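Local atomic coordinates of hydrolase, alpha/beta hydrolase FOLD family (Staphylococcus aureus, PDB entry 2XMZ), a protein that probably catalyses, as the alpha/beta-hydrolase-fold lyase MenH, the formation of 2-succinyl-6-hydroxy-2,4-cyclohexadiene-1-carboxylate in menaquinone biosynthesis. Residues A[36-41]-A[254-259]; A[85-90]-A[95-100]; A[209-214]-A[260-265]. All coordinates share one frame; numbering follows the deposited sequence.

From the N terminus, the short helix 36-40 comes first, and its partner in contact 1 arrives 213 residues later on the C-terminal helix 252-266, so this contact closes a loop holding most of the chain. Contact 2 lies within that loop and is local: after a tight turn, helix 92-103 folds back against strand 84-90, which precedes it. Contact 3 opens at strand 210-215 and closes at the next turns of helix 252-266, so contacts 1 and 3 cross along the chain while contact 2 precedes contact 3. Both 85-90 and 209-214 belong to the central sheet; F88 and T86 of contact 2 touch F255 and L263 of the C-terminal helix.

Contact 1: residues A[36-41]-A[254-259]; sequences IEKFTD and EFDTMI
Two nearly parallel helices pack side by side here through K38 and F39 on one and D256 and I259 on the other, a helix-helix contact on one side of the central sheet of the alpha/beta hydrolase fold. The segment axes run 24° apart and come no closer than 10.7 Å, so side chains rather than backbones bridge the gap.

The carboxylate of D256 divides its two oxygens between the neighbours. OD2 faces K38, which was modelled in two conformers, so the details of this side are tentative. In one of them the aliphatic CG of K38 lies 3.3 Å from D256 OD2, and K38 NZ stands 3.9 Å from the same oxygen, a long salt bridge. A water bridges the two groups, accepting from K38 NZ at 2.8 Å and donating to D256 OD2. Bends at chi2 (-79°) and chi4 turn the ammonium back beside the carboxylate. In this conformer K38 NZ also donates to N34 O. The carboxylate has a further hold in H35 ND1, hydrogen-bonded to D256 OD1.

D256 OD1 also meets the F39 ring, 3.4 Å from CE2, with carboxylate and ring planes almost perpendicular. On the other side of the ring tip, F39 CE1 lies 3.5 Å from I259 CG2 and equally near CB of the isoleucine; CZ, between them, touches both D256 and I259. The phenylalanine and isoleucine side chains cross at about a right angle. The buried phenyl thus touches both a carboxylate oxygen and a branched aliphatic group, whereas the lysine lies on the exposed border.

Beneath the pair, I36 and F39 rest on V45 of strand 44-48, while F255 and I259 reach strands 110-114 and 210-215, so the two helices pack on the same side of the sheet, over different strands.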
ATOM      1  N   ILE A  36     -11.081   7.878  -6.432  1.00 29.85           N
ATOM      2  CA  ILE A  36     -11.396   8.912  -5.451  1.00 29.92           C
ATOM      3  C   ILE A  36     -12.880   9.286  -5.476  1.00 31.54           C
ATOM      4  O   ILE A  36     -13.534   9.272  -4.429  1.00 31.32           O
ATOM      5  CB  ILE A  36     -10.524  10.189  -5.672  1.00 29.21           C
ATOM      6  CG1 ILE A  36      -9.024   9.867  -5.588  1.00 28.45           C
ATOM      7  CG2 ILE A  36     -10.916  11.324  -4.722  1.00 29.77           C
ATOM      8  CD1 ILE A  36      -8.610   8.940  -4.484  1.00 26.07           C
ATOM      9  N   GLU A  37     -13.396   9.598  -6.665  1.00 33.61           N
ATOM     10  CA  GLU A  37     -14.792  10.021  -6.827  1.00 35.89           C
ATOM     11  C   GLU A  37     -15.793   8.944  -6.426  1.00 36.39           C
ATOM     12  O   GLU A  37     -16.881   9.260  -5.956  1.00 37.07           O
ATOM     13  CB  GLU A  37     -15.059  10.499  -8.247  1.00 38.30           C
ATOM     14  CG  GLU A  37     -14.470  11.861  -8.523  1.00 40.65           C
ATOM     15  CD  GLU A  37     -15.125  12.555  -9.693  1.00 47.29           C
ATOM     16  OE1 GLU A  37     -16.356  12.781  -9.650  1.00 51.11           O
ATOM     17  OE2 GLU A  37     -14.408  12.887 -10.660  1.00 50.21           O
ATOM     18  N   LYS A  38     -15.416   7.681  -6.583  1.00 36.06           N
ATOM     19  CA  LYS A  38     -16.291   6.585  -6.167  1.00 37.57           C
ATOM     20  C   LYS A  38     -16.468   6.590  -4.642  1.00 36.21           C
ATOM     21  O   LYS A  38     -17.489   6.137  -4.139  1.00 36.90           O
ATOM     22  CB  LYS A  38     -15.771   5.216  -6.650  1.00 37.88           C
ATOM     23  CG  LYS A  38     -15.286   5.194  -8.108  0.50 39.74           C
ATOM     24  CD  LYS A  38     -16.428   5.111  -9.110  0.50 42.87           C
ATOM     25  CE  LYS A  38     -15.947   5.506 -10.503  0.50 44.52           C
ATOM     26  NZ  LYS A  38     -14.546   5.050 -10.758  0.50 42.35           N
ATOM     27  N   PHE A  39     -15.489   7.126  -3.913  1.00 34.23           N
ATOM     28  CA  PHE A  39     -15.579   7.175  -2.447  1.00 33.42           C
ATOM     29  C   PHE A  39     -16.044   8.509  -1.862  1.00 33.80           C
ATOM     30  O   PHE A  39     -16.775   8.515  -0.871  1.00 34.08           O
ATOM     31  CB  PHE A  39     -14.298   6.646  -1.791  1.00 32.16           C
ATOM     32  CG  PHE A  39     -13.972   5.228  -2.200  1.00 31.30           C
ATOM     33  CD1 PHE A  39     -14.652   4.156  -1.637  1.00 31.92           C
ATOM     34  CD2 PHE A  39     -13.041   4.977  -3.192  1.00 31.09           C
ATOM     35  CE1 PHE A  39     -14.396   2.852  -2.043  1.00 32.18           C
ATOM     36  CE2 PHE A  39     -12.755   3.667  -3.596  1.00 32.34           C
ATOM     37  CZ  PHE A  39     -13.448   2.603  -3.023  1.00 31.98           C
ATOM     38  N   THR A  40     -15.679   9.625  -2.490  1.00 33.51           N
ATOM     39  CA  THR A  40     -16.063  10.948  -1.980  1.00 34.71           C
ATOM     40  C   THR A  40     -17.588  11.188  -1.963  1.00 36.79           C
ATOM     41  O   THR A  40     -18.078  12.075  -1.266  1.00 37.14           O
ATOM     42  CB  THR A  40     -15.340  12.094  -2.710  1.00 34.79           C
ATOM     43  OG1 THR A  40     -15.573  11.989  -4.121  1.00 36.19           O
ATOM     44  CG2 THR A  40     -13.825  12.033  -2.425  1.00 32.78           C
ATOM     45  N   ASP A  41     -18.329  10.382  -2.719  1.00 38.45           N
ATOM     46  CA  ASP A  41     -19.787  10.367  -2.642  1.00 40.97           C
ATOM     47  C   ASP A  41     -20.277  10.265  -1.189  1.00 40.49           C
ATOM     48  O   ASP A  41     -21.262  10.903  -0.817  1.00 41.68           O
ATOM     49  CB  ASP A  41     -20.353   9.191  -3.451  1.00 42.63           C
ATOM     50  CG  ASP A  41     -20.438   9.471  -4.951  1.00 45.91           C
ATOM     51  OD1 ASP A  41     -20.090  10.592  -5.416  1.00 46.49           O
ATOM     52  OD2 ASP A  41     -20.869   8.536  -5.671  1.00 48.61           O
ATOM     53  N   GLU A 254     -14.904  -3.925  -9.251  1.00 37.40           N
ATOM     54  CA  GLU A 254     -15.021  -4.928  -8.205  1.00 37.16           C
ATOM     55  C   GLU A 254     -14.252  -4.457  -6.970  1.00 35.01           C
ATOM     56  O   GLU A 254     -14.772  -4.509  -5.854  1.00 35.00           O
ATOM     57  CB  GLU A 254     -14.523  -6.289  -8.707  1.00 37.32           C
ATOM     58  CG  GLU A 254     -14.684  -7.457  -7.749  1.00 37.97           C
ATOM     59  CD  GLU A 254     -16.122  -7.818  -7.481  1.00 42.03           C
ATOM     60  OE1 GLU A 254     -17.007  -7.438  -8.290  1.00 43.70           O
ATOM     61  OE2 GLU A 254     -16.366  -8.476  -6.447  1.00 42.61           O
ATOM     62  N   PHE A 255     -13.026  -3.980  -7.177  1.00 33.63           N
ATOM     63  CA  PHE A 255     -12.226  -3.403  -6.094  1.00 32.02           C
ATOM     64  C   PHE A 255     -13.050  -2.343  -5.340  1.00 32.60           C
ATOM     65  O   PHE A 255     -13.157  -2.402  -4.113  1.00 32.11           O
ATOM     66  CB  PHE A 255     -10.907  -2.811  -6.627  1.00 30.64           C
ATOM     67  CG  PHE A 255     -10.151  -1.993  -5.612  1.00 29.04           C
ATOM     68  CD1 PHE A 255      -9.264  -2.599  -4.718  1.00 27.66           C
ATOM     69  CD2 PHE A 255     -10.343  -0.619  -5.537  1.00 28.92           C
ATOM     70  CE1 PHE A 255      -8.570  -1.835  -3.767  1.00 26.81           C
ATOM     71  CE2 PHE A 255      -9.660   0.148  -4.596  1.00 27.82           C
ATOM     72  CZ  PHE A 255      -8.774  -0.461  -3.705  1.00 26.36           C
ATOM     73  N   ASP A 256     -13.624  -1.393  -6.076  1.00 33.31           N
ATOM     74  CA  ASP A 256     -14.453  -0.337  -5.482  1.00 34.54           C
ATOM     75  C   ASP A 256     -15.671  -0.880  -4.725  1.00 35.79           C
ATOM     76  O   ASP A 256     -15.956  -0.453  -3.600  1.00 35.00           O
ATOM     77  CB  ASP A 256     -14.911   0.663  -6.544  1.00 35.60           C
ATOM     78  CG  ASP A 256     -13.791   1.562  -7.026  1.00 34.88           C
ATOM     79  OD1 ASP A 256     -12.750   1.627  -6.342  1.00 33.02           O
ATOM     80  OD2 ASP A 256     -13.967   2.209  -8.081  1.00 34.86           O
ATOM     81  N   THR A 257     -16.367  -1.826  -5.354  1.00 37.18           N
ATOM     82  CA  THR A 257     -17.544  -2.469  -4.768  1.00 38.72           C
ATOM     83  C   THR A 257     -17.196  -3.155  -3.445  1.00 37.89           C
ATOM     84  O   THR A 257     -17.930  -3.004  -2.467  1.00 37.94           O
ATOM     85  CB  THR A 257     -18.136  -3.496  -5.737  1.00 39.83           C
ATOM     86  OG1 THR A 257     -18.460  -2.841  -6.966  1.00 42.54           O
ATOM     87  CG2 THR A 257     -19.392  -4.154  -5.153  1.00 40.86           C
ATOM     88  N   MET A 258     -16.079  -3.892  -3.422  1.00 36.81           N
ATOM     89  CA  MET A 258     -15.632  -4.561  -2.197  1.00 36.94           C
ATOM     90  C   MET A 258     -15.353  -3.571  -1.072  1.00 35.76           C
ATOM     91  O   MET A 258     -15.712  -3.822   0.075  1.00 36.45           O
ATOM     92  CB  MET A 258     -14.406  -5.453  -2.427  1.00 36.50           C
ATOM     93  CG  MET A 258     -14.623  -6.730  -3.259  1.00 38.98           C
ATOM     94  SD  MET A 258     -15.906  -7.880  -2.697  1.00 46.57           S
ATOM     95  CE  MET A 258     -17.370  -7.228  -3.524  1.00 49.10           C
ATOM     96  N   ILE A 259     -14.741  -2.438  -1.396  1.00 34.75           N
ATOM     97  CA  ILE A 259     -14.379  -1.455  -0.367  1.00 33.65           C
ATOM     98  C   ILE A 259     -15.642  -0.799   0.199  1.00 34.57           C
ATOM     99  O   ILE A 259     -15.830  -0.743   1.418  1.00 34.21           O
ATOM    100  CB  ILE A 259     -13.449  -0.364  -0.915  1.00 33.07           C
ATOM    101  CG1 ILE A 259     -12.226  -0.977  -1.615  1.00 33.06           C
ATOM    102  CG2 ILE A 259     -13.013   0.596   0.206  1.00 31.96           C
ATOM    103  CD1 ILE A 259     -11.260  -1.670  -0.709  1.00 31.55           C
TER
HETATM  104  O   HOH W   1     -12.806   2.966 -10.212  1.00 47.42           O

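Contact 2: residues A[85-90]-A[95-100]; sequences ITLFGY and RVALYY
L87, A97 and Y100 form the apolar part of this contact, in which strand 85-90 packs against helix 95-100. One methyl of the leucine does most of the touching: L87 CD2 lies 3.8 Å from A97 CA and 3.9 Å from Y100 CB, settling between two residues one helical turn apart. Its neighbour L87 CG faces A97 CB, also at 3.9 Å. With L87 CG anti to the backbone N (chi1 -173°), the branch is carried out from the strand towards the helix. Y100 meets it at the base of its side chain: L87 CD2 lies obliquely to the start of the tyrosine ring, and the two side chains cross at about a right angle.

Strand and helix axes approach to 7.0 Å and run at 143° to each other, the reversal expected in the first half of a beta-alpha-beta crossover, here strand 84-90, helix 92-103 and strand 110-114. The sharp turn between the two has the GxSxG pattern of a nucleophile elbow, with G89 its first glycine and S91 the likely nucleophile.

Backbone packing takes over at this end. G89 and A97 have the nearest CA atoms across the contact, 5.4 Å apart. G89 has no side chain, and A97 CB comes directly against its backbone, 4.0 Å from G89 N.

No hydrogen bond joins the two segments; the Y100 hydroxyl is bonded to D74 OD1 and to I106 N, which hold the outer end of the ring.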
ATOM      1  N   ILE A  85     -11.262   6.661  11.047  1.00 30.05           N
ATOM      2  CA  ILE A  85     -10.252   6.491  10.009  1.00 28.26           C
ATOM      3  C   ILE A  85     -10.196   5.054   9.511  1.00 27.97           C
ATOM      4  O   ILE A  85      -9.937   4.113  10.289  1.00 27.46           O
ATOM      5  CB  ILE A  85      -8.836   6.899  10.507  1.00 27.43           C
ATOM      6  CG1 ILE A  85      -8.796   8.388  10.860  1.00 29.11           C
ATOM      7  CG2 ILE A  85      -7.759   6.592   9.434  1.00 24.07           C
ATOM      8  CD1 ILE A  85      -7.664   8.770  11.797  1.00 28.81           C
ATOM      9  N   THR A  86     -10.405   4.888   8.206  1.00 27.38           N
ATOM     10  CA  THR A  86     -10.081   3.612   7.569  1.00 25.94           C
ATOM     11  C   THR A  86      -8.754   3.734   6.860  1.00 24.38           C
ATOM     12  O   THR A  86      -8.599   4.568   5.961  1.00 25.30           O
ATOM     13  CB  THR A  86     -11.148   3.196   6.553  1.00 26.41           C
ATOM     14  OG1 THR A  86     -12.394   3.084   7.227  1.00 25.04           O
ATOM     15  CG2 THR A  86     -10.788   1.860   5.924  1.00 25.94           C
ATOM     16  N   LEU A  87      -7.785   2.915   7.268  1.00 23.08           N
ATOM     17  CA  LEU A  87      -6.482   2.953   6.644  1.00 21.67           C
ATOM     18  C   LEU A  87      -6.368   1.851   5.622  1.00 21.40           C
ATOM     19  O   LEU A  87      -6.512   0.672   5.946  1.00 20.61           O
ATOM     20  CB  LEU A  87      -5.359   2.828   7.671  1.00 21.28           C
ATOM     21  CG  LEU A  87      -3.950   3.032   7.120  1.00 21.78           C
ATOM     22  CD1 LEU A  87      -3.827   4.381   6.393  1.00 20.11           C
ATOM     23  CD2 LEU A  87      -2.928   2.943   8.261  1.00 20.88           C
ATOM     24  N   PHE A  88      -6.110   2.254   4.387  1.00 20.53           N
ATOM     25  CA  PHE A  88      -5.986   1.322   3.303  1.00 20.89           C
ATOM     26  C   PHE A  88      -4.536   1.330   2.837  1.00 19.52           C
ATOM     27  O   PHE A  88      -3.952   2.392   2.598  1.00 19.58           O
ATOM     28  CB  PHE A  88      -6.898   1.730   2.132  1.00 21.29           C
ATOM     29  CG  PHE A  88      -6.664   0.902   0.878  1.00 22.89           C
ATOM     30  CD1 PHE A  88      -5.609   1.197   0.014  1.00 23.38           C
ATOM     31  CD2 PHE A  88      -7.497  -0.167   0.568  1.00 22.47           C
ATOM     32  CE1 PHE A  88      -5.361   0.411  -1.121  1.00 24.58           C
ATOM     33  CE2 PHE A  88      -7.264  -0.957  -0.579  1.00 23.92           C
ATOM     34  CZ  PHE A  88      -6.194  -0.651  -1.422  1.00 23.21           C
ATOM     35  N   GLY A  89      -3.962   0.146   2.674  1.00 19.49           N
ATOM     36  CA  GLY A  89      -2.653   0.032   2.057  1.00 19.88           C
ATOM     37  C   GLY A  89      -2.558  -1.090   1.032  1.00 19.97           C
ATOM     38  O   GLY A  89      -3.022  -2.213   1.279  1.00 19.20           O
ATOM     39  N   TYR A  90      -1.970  -0.754  -0.120  1.00 20.03           N
ATOM     40  CA  TYR A  90      -1.714  -1.702  -1.186  1.00 19.92           C
ATOM     41  C   TYR A  90      -0.243  -2.044  -1.209  1.00 19.13           C
ATOM     42  O   TYR A  90       0.588  -1.151  -1.319  1.00 18.76           O
ATOM     43  CB  TYR A  90      -2.118  -1.127  -2.566  1.00 19.75           C
ATOM     44  CG  TYR A  90      -1.405  -1.787  -3.725  1.00 19.38           C
ATOM     45  CD1 TYR A  90      -1.735  -3.084  -4.132  1.00 19.48           C
ATOM     46  CD2 TYR A  90      -0.398  -1.107  -4.424  1.00 17.93           C
ATOM     47  CE1 TYR A  90      -1.068  -3.701  -5.200  1.00 18.50           C
ATOM     48  CE2 TYR A  90       0.299  -1.718  -5.514  1.00 18.36           C
ATOM     49  CZ  TYR A  90      -0.051  -3.009  -5.885  1.00 17.31           C
ATOM     50  OH  TYR A  90       0.589  -3.615  -6.934  1.00 19.82           O
ATOM     51  N   ARG A  95       2.119  -2.776   3.877  1.00 19.16           N
ATOM     52  CA  ARG A  95       3.122  -3.100   4.903  1.00 20.02           C
ATOM     53  C   ARG A  95       3.194  -1.957   5.897  1.00 18.98           C
ATOM     54  O   ARG A  95       3.237  -2.164   7.103  1.00 19.43           O
ATOM     55  CB  ARG A  95       4.501  -3.387   4.292  1.00 19.08           C
ATOM     56  CG  ARG A  95       4.496  -4.598   3.320  1.00 20.31           C
ATOM     57  CD  ARG A  95       5.900  -5.014   2.878  1.00 21.98           C
ATOM     58  NE  ARG A  95       6.586  -4.087   1.955  1.00 21.44           N
ATOM     59  CZ  ARG A  95       7.538  -3.220   2.318  1.00 20.90           C
ATOM     60  NH1 ARG A  95       7.912  -3.134   3.598  1.00 18.81           N
ATOM     61  NH2 ARG A  95       8.148  -2.458   1.396  1.00 20.61           N
ATOM     62  N   VAL A  96       3.163  -0.745   5.370  1.00 19.62           N
ATOM     63  CA  VAL A  96       3.047   0.435   6.195  1.00 18.90           C
ATOM     64  C   VAL A  96       1.713   0.436   6.980  1.00 19.37           C
ATOM     65  O   VAL A  96       1.712   0.740   8.173  1.00 19.67           O
ATOM     66  CB  VAL A  96       3.237   1.722   5.363  1.00 18.46           C
ATOM     67  CG1 VAL A  96       2.960   2.971   6.204  1.00 17.04           C
ATOM     68  CG2 VAL A  96       4.642   1.757   4.793  1.00 19.58           C
ATOM     69  N   ALA A  97       0.609   0.059   6.344  1.00 18.74           N
ATOM     70  CA  ALA A  97      -0.678   0.095   7.034  1.00 19.78           C
ATOM     71  C   ALA A  97      -0.728  -0.938   8.147  1.00 20.73           C
ATOM     72  O   ALA A  97      -1.269  -0.685   9.232  1.00 22.55           O
ATOM     73  CB  ALA A  97      -1.853  -0.092   6.052  1.00 19.90           C
ATOM     74  N   LEU A  98      -0.143  -2.110   7.913  1.00 21.23           N
ATOM     75  CA  LEU A  98      -0.082  -3.113   8.997  1.00 21.60           C
ATOM     76  C   LEU A  98       0.776  -2.613  10.156  1.00 22.09           C
ATOM     77  O   LEU A  98       0.382  -2.712  11.320  1.00 22.30           O
ATOM     78  CB  LEU A  98       0.500  -4.433   8.462  1.00 21.57           C
ATOM     79  CG  LEU A  98      -0.514  -5.365   7.787  1.00 22.63           C
ATOM     80  CD1 LEU A  98       0.220  -6.462   7.011  1.00 23.22           C
ATOM     81  CD2 LEU A  98      -1.411  -5.989   8.803  1.00 20.86           C
ATOM     82  N   TYR A  99       1.939  -2.032   9.835  1.00 21.58           N
ATOM     83  CA  TYR A  99       2.822  -1.504  10.866  1.00 22.56           C
ATOM     84  C   TYR A  99       2.091  -0.439  11.648  1.00 22.65           C
ATOM     85  O   TYR A  99       2.174  -0.379  12.901  1.00 23.93           O
ATOM     86  CB  TYR A  99       4.132  -0.955  10.270  1.00 22.52           C
ATOM     87  CG  TYR A  99       5.143  -0.600  11.337  1.00 23.16           C
ATOM     88  CD1 TYR A  99       6.079  -1.528  11.762  1.00 22.00           C
ATOM     89  CD2 TYR A  99       5.138   0.656  11.941  1.00 24.44           C
ATOM     90  CE1 TYR A  99       7.017  -1.224  12.758  1.00 26.72           C
ATOM     91  CE2 TYR A  99       6.073   0.978  12.957  1.00 25.88           C
ATOM     92  CZ  TYR A  99       7.000   0.026  13.353  1.00 26.05           C
ATOM     93  OH  TYR A  99       7.924   0.313  14.334  1.00 28.74           O
ATOM     94  N   TYR A 100       1.346   0.391  10.929  1.00 21.42           N
ATOM     95  CA  TYR A 100       0.651   1.471  11.561  1.00 21.43           C
ATOM     96  C   TYR A 100      -0.505   0.981  12.423  1.00 21.18           C
ATOM     97  O   TYR A 100      -0.718   1.521  13.498  1.00 21.32           O
ATOM     98  CB  TYR A 100       0.148   2.527  10.570  1.00 20.56           C
ATOM     99  CG  TYR A 100      -0.199   3.797  11.298  1.00 23.12           C
ATOM    100  CD1 TYR A 100       0.780   4.763  11.561  1.00 23.80           C
ATOM    101  CD2 TYR A 100      -1.497   4.016  11.787  1.00 24.74           C
ATOM    102  CE1 TYR A 100       0.457   5.925  12.257  1.00 23.70           C
ATOM    103  CE2 TYR A 100      -1.823   5.155  12.463  1.00 25.26           C
ATOM    104  CZ  TYR A 100      -0.831   6.108  12.707  1.00 26.00           C
ATOM    105  OH  TYR A 100      -1.162   7.244  13.394  1.00 27.67           O
TER

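Contact 3: residues A[209-214]-A[260-265]; sequences PTLILA and LGFLKE
F262 lays its ring against residues P209 to L211, and its side chain can be followed outward from the helix. CB touches the L211 side chain first, 3.8 Å from CD2. The ring, swung out from the helix by a chi1 of 171°, then slides under the leucine, the two side chains running in opposite directions. L211 CB sits over the ring centre, 3.7 Å from the centroid and only 10° off the normal, a CH-pi contact; within the ring its nearest atom is CD1. Farther out, CE1 reaches the backbone, 3.9 Å from T210 C and slightly nearer to L211 N. At the tip, F262 CZ lies 3.5 Å from P209 O, which meets the ring at its edge, near the ring plane. P209 CB touches the same CZ at 4.0 Å.

N110 and I112 of strand 110-114 also touch the F262 side chain, so the phenyl spans two adjacent parallel strands. L211 likewise packs on I259, one turn earlier in the helix. Such burial of apolar side chains between a C-terminal helix and the parallel strands of a central sheet is characteristic of the alpha/beta hydrolase fold.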
ATOM      1  N   PRO A 209     -12.040  -3.916  12.550  1.00 26.08           N
ATOM      2  CA  PRO A 209     -12.471  -4.653  11.373  1.00 26.03           C
ATOM      3  C   PRO A 209     -11.452  -4.500  10.243  1.00 24.54           C
ATOM      4  O   PRO A 209     -11.016  -3.386   9.955  1.00 23.87           O
ATOM      5  CB  PRO A 209     -13.800  -3.992  11.012  1.00 26.55           C
ATOM      6  CG  PRO A 209     -14.337  -3.499  12.377  1.00 28.99           C
ATOM      7  CD  PRO A 209     -13.112  -3.086  13.137  1.00 27.36           C
ATOM      8  N   THR A 210     -11.081  -5.615   9.619  1.00 24.91           N
ATOM      9  CA  THR A 210     -10.027  -5.630   8.590  1.00 24.73           C
ATOM     10  C   THR A 210     -10.536  -6.345   7.343  1.00 25.47           C
ATOM     11  O   THR A 210     -11.083  -7.466   7.433  1.00 25.90           O
ATOM     12  CB  THR A 210      -8.744  -6.301   9.123  1.00 24.55           C
ATOM     13  OG1 THR A 210      -8.255  -5.551  10.241  1.00 25.17           O
ATOM     14  CG2 THR A 210      -7.633  -6.351   8.065  1.00 21.28           C
ATOM     15  N   LEU A 211     -10.413  -5.685   6.191  1.00 24.12           N
ATOM     16  CA  LEU A 211     -10.714  -6.326   4.917  1.00 24.49           C
ATOM     17  C   LEU A 211      -9.388  -6.663   4.251  1.00 23.18           C
ATOM     18  O   LEU A 211      -8.546  -5.813   4.115  1.00 22.45           O
ATOM     19  CB  LEU A 211     -11.510  -5.401   3.994  1.00 25.07           C
ATOM     20  CG  LEU A 211     -11.822  -5.920   2.578  1.00 25.06           C
ATOM     21  CD1 LEU A 211     -12.799  -7.143   2.592  1.00 25.59           C
ATOM     22  CD2 LEU A 211     -12.374  -4.793   1.714  1.00 24.17           C
ATOM     23  N   ILE A 212      -9.217  -7.917   3.852  1.00 23.79           N
ATOM     24  CA  ILE A 212      -8.012  -8.347   3.141  1.00 22.92           C
ATOM     25  C   ILE A 212      -8.363  -8.770   1.720  1.00 23.43           C
ATOM     26  O   ILE A 212      -9.284  -9.571   1.506  1.00 24.98           O
ATOM     27  CB  ILE A 212      -7.290  -9.483   3.903  1.00 23.26           C
ATOM     28  CG1 ILE A 212      -6.860  -8.992   5.294  1.00 23.76           C
ATOM     29  CG2 ILE A 212      -6.114 -10.014   3.086  1.00 22.07           C
ATOM     30  CD1 ILE A 212      -6.706 -10.093   6.359  1.00 24.06           C
ATOM     31  N   LEU A 213      -7.645  -8.205   0.750  1.00 22.55           N
ATOM     32  CA  LEU A 213      -7.889  -8.481  -0.659  1.00 23.40           C
ATOM     33  C   LEU A 213      -6.622  -9.064  -1.260  1.00 23.19           C
ATOM     34  O   LEU A 213      -5.516  -8.582  -0.994  1.00 22.75           O
ATOM     35  CB  LEU A 213      -8.294  -7.207  -1.406  1.00 23.71           C
ATOM     36  CG  LEU A 213      -9.460  -6.393  -0.828  1.00 26.30           C
ATOM     37  CD1 LEU A 213      -9.661  -5.101  -1.585  1.00 29.01           C
ATOM     38  CD2 LEU A 213     -10.751  -7.188  -0.819  1.00 27.39           C
ATOM     39  N   ALA A 214      -6.789 -10.108  -2.060  1.00 23.38           N
ATOM     40  CA  ALA A 214      -5.689 -10.660  -2.850  1.00 23.64           C
ATOM     41  C   ALA A 214      -6.242 -11.013  -4.229  1.00 24.43           C
ATOM     42  O   ALA A 214      -7.434 -11.246  -4.374  1.00 25.56           O
ATOM     43  CB  ALA A 214      -5.102 -11.899  -2.166  1.00 24.04           C
ATOM     44  N   LEU A 260     -16.495  -0.318  -0.702  1.00 35.05           N
ATOM     45  CA  LEU A 260     -17.734   0.353  -0.333  1.00 36.64           C
ATOM     46  C   LEU A 260     -18.620  -0.540   0.533  1.00 36.75           C
ATOM     47  O   LEU A 260     -19.192  -0.070   1.505  1.00 36.92           O
ATOM     48  CB  LEU A 260     -18.490   0.816  -1.578  1.00 38.16           C
ATOM     49  CG  LEU A 260     -17.902   1.979  -2.386  1.00 38.12           C
ATOM     50  CD1 LEU A 260     -18.602   2.079  -3.756  1.00 40.58           C
ATOM     51  CD2 LEU A 260     -18.021   3.305  -1.652  1.00 39.99           C
ATOM     52  N   GLY A 261     -18.690  -1.828   0.192  1.00 36.74           N
ATOM     53  CA  GLY A 261     -19.514  -2.793   0.918  1.00 37.72           C
ATOM     54  C   GLY A 261     -18.983  -3.070   2.317  1.00 37.13           C
ATOM     55  O   GLY A 261     -19.765  -3.199   3.272  1.00 38.14           O
ATOM     56  N   PHE A 262     -17.660  -3.177   2.434  1.00 35.08           N
ATOM     57  CA  PHE A 262     -16.982  -3.299   3.730  1.00 34.59           C
ATOM     58  C   PHE A 262     -17.255  -2.044   4.546  1.00 35.65           C
ATOM     59  O   PHE A 262     -17.801  -2.123   5.651  1.00 36.57           O
ATOM     60  CB  PHE A 262     -15.467  -3.480   3.526  1.00 32.54           C
ATOM     61  CG  PHE A 262     -14.635  -3.394   4.803  1.00 31.17           C
ATOM     62  CD1 PHE A 262     -14.651  -4.429   5.747  1.00 31.36           C
ATOM     63  CD2 PHE A 262     -13.821  -2.286   5.043  1.00 28.59           C
ATOM     64  CE1 PHE A 262     -13.848  -4.351   6.921  1.00 30.17           C
ATOM     65  CE2 PHE A 262     -13.024  -2.188   6.209  1.00 28.48           C
ATOM     66  CZ  PHE A 262     -13.030  -3.238   7.144  1.00 27.50           C
ATOM     67  N   LEU A 263     -16.910  -0.890   3.979  1.00 35.66           N
ATOM     68  CA  LEU A 263     -17.205   0.400   4.610  1.00 37.48           C
ATOM     69  C   LEU A 263     -18.676   0.538   5.010  1.00 39.61           C
ATOM     70  O   LEU A 263     -18.965   1.067   6.074  1.00 40.24           O
ATOM     71  CB  LEU A 263     -16.772   1.582   3.733  1.00 37.08           C
ATOM     72  CG  LEU A 263     -15.277   1.734   3.397  1.00 35.63           C
ATOM     73  CD1 LEU A 263     -15.065   2.888   2.432  1.00 34.31           C
ATOM     74  CD2 LEU A 263     -14.398   1.910   4.641  1.00 35.75           C
ATOM     75  N   LYS A 264     -19.585   0.063   4.157  1.00 41.61           N
ATOM     76  CA  LYS A 264     -21.030   0.050   4.449  1.00 44.48           C
ATOM     77  C   LYS A 264     -21.300  -0.767   5.724  1.00 45.49           C
ATOM     78  O   LYS A 264     -21.955  -0.282   6.651  1.00 45.78           O
ATOM     79  CB  LYS A 264     -21.824  -0.555   3.271  1.00 45.32           C
ATOM     80  CG  LYS A 264     -23.076   0.221   2.793  1.00 46.84           C
ATOM     81  CD  LYS A 264     -24.054   0.548   3.900  1.00 46.89           C
ATOM     82  CE  LYS A 264     -25.304   1.249   3.357  0.50 48.16           C
ATOM     83  NZ  LYS A 264     -26.162   0.352   2.527  0.50 46.83           N
ATOM     84  N   GLU A 265     -20.765  -1.991   5.759  1.00 45.91           N
ATOM     85  CA  GLU A 265     -20.961  -2.927   6.873  1.00 48.36           C
ATOM     86  C   GLU A 265     -20.421  -2.413   8.195  1.00 48.95           C
ATOM     87  O   GLU A 265     -20.973  -2.709   9.251  1.00 50.02           O
ATOM     88  CB  GLU A 265     -20.327  -4.280   6.563  1.00 47.22           C
ATOM     89  CG  GLU A 265     -21.095  -5.082   5.547  1.00 50.89           C
ATOM     90  CD  GLU A 265     -20.259  -6.153   4.878  1.00 52.10           C
ATOM     91  OE1 GLU A 265     -19.017  -6.138   5.022  1.00 52.92           O
ATOM     92  OE2 GLU A 265     -20.857  -7.014   4.196  1.00 55.34           O
TER